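Local structure of PbSGBP-B lipoprotein (Prevotella bryantii B14, 6D2Y) at residues A[190-202]-A[211-223]. The protein is a surface lipoprotein that probably binds polysaccharide as part of the glycan-capture machinery of a polysaccharide utilization locus. Sequence-based numbering, arbitrary orientation.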
# COMPACT_ATOMS: atom_id res chain seq x y z
N THR A 190 -11.70 11.65 -11.49
CA THR A 190 -10.95 12.08 -12.65
C THR A 190 -9.99 13.19 -12.23
O THR A 190 -10.42 14.23 -11.73
CB THR A 190 -11.89 12.58 -13.76
OG1 THR A 190 -12.78 11.53 -14.14
CG2 THR A 190 -11.09 12.99 -14.98
N MSE A 191 -8.69 12.95 -12.42
CA MSE A 191 -7.63 13.84 -11.95
C MSE A 191 -7.75 15.25 -12.54
O MSE A 191 -7.65 15.43 -13.75
CB MSE A 191 -6.27 13.24 -12.32
CG MSE A 191 -5.06 14.14 -12.11
SE MSE A 191 -4.94 14.77 -10.28
CE MSE A 191 -4.67 13.07 -9.39
N PRO A 192 -7.97 16.25 -11.68
CA PRO A 192 -7.98 17.64 -12.16
C PRO A 192 -6.62 18.05 -12.69
O PRO A 192 -5.61 17.37 -12.52
CB PRO A 192 -8.36 18.45 -10.91
CG PRO A 192 -9.01 17.47 -10.00
CD PRO A 192 -8.36 16.14 -10.26
N GLU A 193 -6.61 19.20 -13.37
CA GLU A 193 -5.38 19.70 -13.96
C GLU A 193 -4.46 20.34 -12.93
O GLU A 193 -3.26 20.47 -13.20
CB GLU A 193 -5.69 20.71 -15.06
CG GLU A 193 -6.12 20.09 -16.38
CD GLU A 193 -5.10 20.31 -17.49
OE1 GLU A 193 -3.90 20.42 -17.18
OE2 GLU A 193 -5.51 20.39 -18.67
N ASP A 194 -4.97 20.73 -11.77
CA ASP A 194 -4.24 21.60 -10.86
C ASP A 194 -4.24 21.06 -9.44
O ASP A 194 -4.28 21.83 -8.47
CB ASP A 194 -4.82 23.02 -10.89
CG ASP A 194 -6.25 23.07 -10.38
OD1 ASP A 194 -6.98 22.07 -10.55
OD2 ASP A 194 -6.64 24.11 -9.81
N MSE A 195 -4.18 19.75 -9.27
CA MSE A 195 -4.09 19.22 -7.91
C MSE A 195 -2.66 19.42 -7.43
O MSE A 195 -1.71 19.12 -8.15
CB MSE A 195 -4.51 17.75 -7.83
CG MSE A 195 -4.04 17.06 -6.55
SE MSE A 195 -4.24 15.12 -6.50
CE MSE A 195 -6.10 14.98 -5.99
N PRO A 196 -2.51 19.97 -6.22
CA PRO A 196 -1.17 20.26 -5.70
C PRO A 196 -0.30 19.02 -5.62
O PRO A 196 -0.75 17.94 -5.22
CB PRO A 196 -1.46 20.83 -4.30
CG PRO A 196 -2.83 21.39 -4.41
CD PRO A 196 -3.58 20.49 -5.35
N GLN A 197 0.95 19.18 -6.01
CA GLN A 197 1.91 18.10 -6.05
C GLN A 197 2.76 18.10 -4.78
O GLN A 197 2.94 19.14 -4.14
CB GLN A 197 2.81 18.23 -7.28
CG GLN A 197 2.11 17.87 -8.56
CD GLN A 197 2.86 18.34 -9.79
OE1 GLN A 197 4.09 18.30 -9.83
NE2 GLN A 197 2.12 18.75 -10.81
N HIS A 198 3.27 16.92 -4.42
CA HIS A 198 4.20 16.77 -3.30
C HIS A 198 3.63 17.33 -2.01
O HIS A 198 4.33 17.97 -1.21
CB HIS A 198 5.55 17.42 -3.63
CG HIS A 198 5.98 17.24 -5.05
ND1 HIS A 198 5.92 18.26 -5.98
CD2 HIS A 198 6.48 16.16 -5.70
CE1 HIS A 198 6.37 17.81 -7.14
NE2 HIS A 198 6.71 16.55 -7.00
N GLU A 199 2.34 17.10 -1.78
CA GLU A 199 1.67 17.57 -0.58
C GLU A 199 0.83 16.43 0.00
O GLU A 199 0.49 15.46 -0.69
CB GLU A 199 0.79 18.79 -0.86
CG GLU A 199 1.57 20.02 -1.30
CD GLU A 199 1.31 21.22 -0.41
OE1 GLU A 199 0.48 22.07 -0.80
OE2 GLU A 199 1.92 21.31 0.67
N ASP A 200 0.50 16.57 1.28
CA ASP A 200 -0.22 15.52 1.98
C ASP A 200 -1.66 15.42 1.48
O ASP A 200 -2.31 16.43 1.20
CB ASP A 200 -0.20 15.78 3.49
CG ASP A 200 1.20 16.02 4.02
OD1 ASP A 200 1.65 17.18 4.00
OD2 ASP A 200 1.85 15.04 4.46
N ILE A 201 -2.14 14.19 1.35
CA ILE A 201 -3.49 13.90 0.89
C ILE A 201 -4.28 13.33 2.07
O ILE A 201 -3.85 12.36 2.69
CB ILE A 201 -3.49 12.93 -0.29
CG1 ILE A 201 -2.74 13.55 -1.47
CG2 ILE A 201 -4.91 12.57 -0.69
CD1 ILE A 201 -2.61 12.64 -2.64
N VAL A 202 -5.43 13.94 2.36
CA VAL A 202 -6.25 13.57 3.50
C VAL A 202 -7.64 13.21 3.00
O VAL A 202 -8.27 13.99 2.28
CB VAL A 202 -6.32 14.70 4.54
CG1 VAL A 202 -7.24 14.32 5.69
CG2 VAL A 202 -4.92 15.04 5.05
N ASN A 211 -4.45 10.57 6.94
CA ASN A 211 -3.51 10.93 5.90
C ASN A 211 -3.22 9.74 4.99
O ASN A 211 -3.07 8.61 5.46
CB ASN A 211 -2.20 11.43 6.51
CG ASN A 211 -2.23 12.92 6.82
OD1 ASN A 211 -3.17 13.41 7.44
ND2 ASN A 211 -1.20 13.63 6.39
N ALA A 212 -3.15 10.00 3.70
CA ALA A 212 -2.80 8.97 2.74
C ALA A 212 -1.29 8.70 2.77
O ALA A 212 -0.50 9.62 2.99
CB ALA A 212 -3.21 9.39 1.33
N PRO A 213 -0.88 7.45 2.56
CA PRO A 213 0.56 7.14 2.56
C PRO A 213 1.22 7.44 1.23
O PRO A 213 2.11 6.70 0.79
CB PRO A 213 0.58 5.64 2.88
CG PRO A 213 -0.68 5.13 2.28
CD PRO A 213 -1.71 6.24 2.44
N PHE A 214 0.80 8.51 0.57
CA PHE A 214 1.37 8.88 -0.72
C PHE A 214 1.05 10.34 -1.00
O PHE A 214 0.16 10.93 -0.39
CB PHE A 214 0.84 7.99 -1.85
CG PHE A 214 -0.64 7.72 -1.78
CD1 PHE A 214 -1.55 8.73 -2.08
CD2 PHE A 214 -1.12 6.47 -1.43
CE1 PHE A 214 -2.91 8.48 -2.02
CE2 PHE A 214 -2.48 6.23 -1.37
CZ PHE A 214 -3.37 7.23 -1.67
N GLN A 215 1.79 10.90 -1.95
CA GLN A 215 1.57 12.26 -2.42
C GLN A 215 1.41 12.24 -3.93
O GLN A 215 1.80 11.28 -4.60
CB GLN A 215 2.73 13.20 -2.02
CG GLN A 215 2.92 13.35 -0.52
CD GLN A 215 4.07 14.27 -0.17
OE1 GLN A 215 4.98 14.49 -0.97
NE2 GLN A 215 4.03 14.84 1.03
N TYR A 216 0.81 13.30 -4.46
CA TYR A 216 0.65 13.42 -5.90
C TYR A 216 1.99 13.75 -6.55
O TYR A 216 2.68 14.67 -6.10
CB TYR A 216 -0.37 14.51 -6.22
CG TYR A 216 -0.68 14.63 -7.69
CD1 TYR A 216 -0.89 13.50 -8.47
CD2 TYR A 216 -0.72 15.87 -8.32
CE1 TYR A 216 -1.16 13.60 -9.82
CE2 TYR A 216 -0.99 15.98 -9.67
CZ TYR A 216 -1.20 14.84 -10.41
OH TYR A 216 -1.47 14.93 -11.76
N MSE A 217 2.35 13.02 -7.61
CA MSE A 217 3.69 13.14 -8.22
C MSE A 217 4.77 12.87 -7.19
O MSE A 217 5.77 13.57 -7.17
CB MSE A 217 3.93 14.53 -8.83
CG MSE A 217 2.97 14.99 -9.94
SE MSE A 217 3.04 14.19 -11.73
CE MSE A 217 1.34 13.28 -11.98
N ASP A 218 4.57 11.86 -6.35
CA ASP A 218 5.45 11.64 -5.20
C ASP A 218 6.89 11.40 -5.65
O ASP A 218 7.16 10.53 -6.49
CB ASP A 218 4.95 10.45 -4.39
CG ASP A 218 5.31 10.55 -2.92
OD1 ASP A 218 6.22 11.32 -2.58
OD2 ASP A 218 4.66 9.85 -2.11
N ASN A 219 7.82 12.17 -5.08
CA ASN A 219 9.24 11.99 -5.36
C ASN A 219 10.07 11.86 -4.08
O ASN A 219 11.29 12.02 -4.12
CB ASN A 219 9.79 13.13 -6.23
CG ASN A 219 9.59 14.50 -5.60
OD1 ASN A 219 9.19 14.62 -4.44
ND2 ASN A 219 9.87 15.55 -6.37
N ARG A 220 9.43 11.60 -2.95
CA ARG A 220 10.17 11.41 -1.71
C ARG A 220 10.95 10.10 -1.76
O ARG A 220 10.45 9.08 -2.23
CB ARG A 220 9.22 11.42 -0.51
CG ARG A 220 8.24 12.59 -0.49
CD ARG A 220 7.21 12.46 0.62
NE ARG A 220 6.24 11.40 0.37
CZ ARG A 220 5.51 10.82 1.32
NH1 ARG A 220 5.65 11.21 2.59
NH2 ARG A 220 4.64 9.87 1.02
N GLY A 221 12.18 10.14 -1.26
CA GLY A 221 13.05 8.97 -1.31
C GLY A 221 13.36 8.52 -2.71
O GLY A 221 13.60 7.33 -2.94
N MSE A 222 13.34 9.45 -3.66
CA MSE A 222 13.56 9.19 -5.07
C MSE A 222 14.95 8.57 -5.37
O MSE A 222 15.98 9.14 -5.02
CB MSE A 222 13.37 10.50 -5.85
CG MSE A 222 13.30 10.24 -7.32
SE MSE A 222 11.56 9.48 -7.77
CE MSE A 222 12.26 7.83 -8.40
N LEU A 223 14.97 7.39 -6.00
CA LEU A 223 16.22 6.72 -6.35
C LEU A 223 16.48 6.69 -7.85
O LEU A 223 17.59 7.02 -8.29
CB LEU A 223 16.24 5.29 -5.80
CG LEU A 223 15.90 5.11 -4.32
CD1 LEU A 223 15.12 3.83 -4.09
CD2 LEU A 223 17.16 5.14 -3.47
O HOH W 1 0.15 16.09 -3.43
O HOH W 2 7.10 14.78 -8.84
O HOH W 3 -0.34 12.06 2.44
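Ile-201 O accepts a nearly straight hydrogen bond of 2.7 Å from Ala-212 N, tying the hairpin strands 200-205 and 208-215 together. Beside this bond the small methyl of Ala-212 packs against Ile-201, CB to CB 3.9 Å, while Ile-201 CD1 reaches the edge of the Phe-214 ring. Farther along, His-198 N binds Tyr-216 O at 2.9 Å. Between these bonds a water links the two segments: it donates to Pro-196 O and accepts from Glu-199 N and Tyr-216 N.

Tyr-216 suits its buried place because its broad ring can be sandwiched. With CG anti to the backbone N (chi1 -176°), the ring slides beneath the selenium atoms of Met-191 and Met-195, each 4.2 Å from its centroid in a Met-aromatic contact; Met-217 CG covers the opposite face. Its hydroxyl hydrogen-bonds Ala-143 O. Asp-218 closes the type II turn 215-218: Gln-215 N meets its OD2 from above the carboxylate plane, Arg-220 N donates to OD1 in an Asx turn, and Arg-220 grips the carboxylate side-on through NE and NH2.

Segment 211-223 thus leads from the edge strand 208-215 of the IPT/TIG domain toward the probably glycan-binding domain, where Asp-218 and Arg-220 pack on strand 449-458.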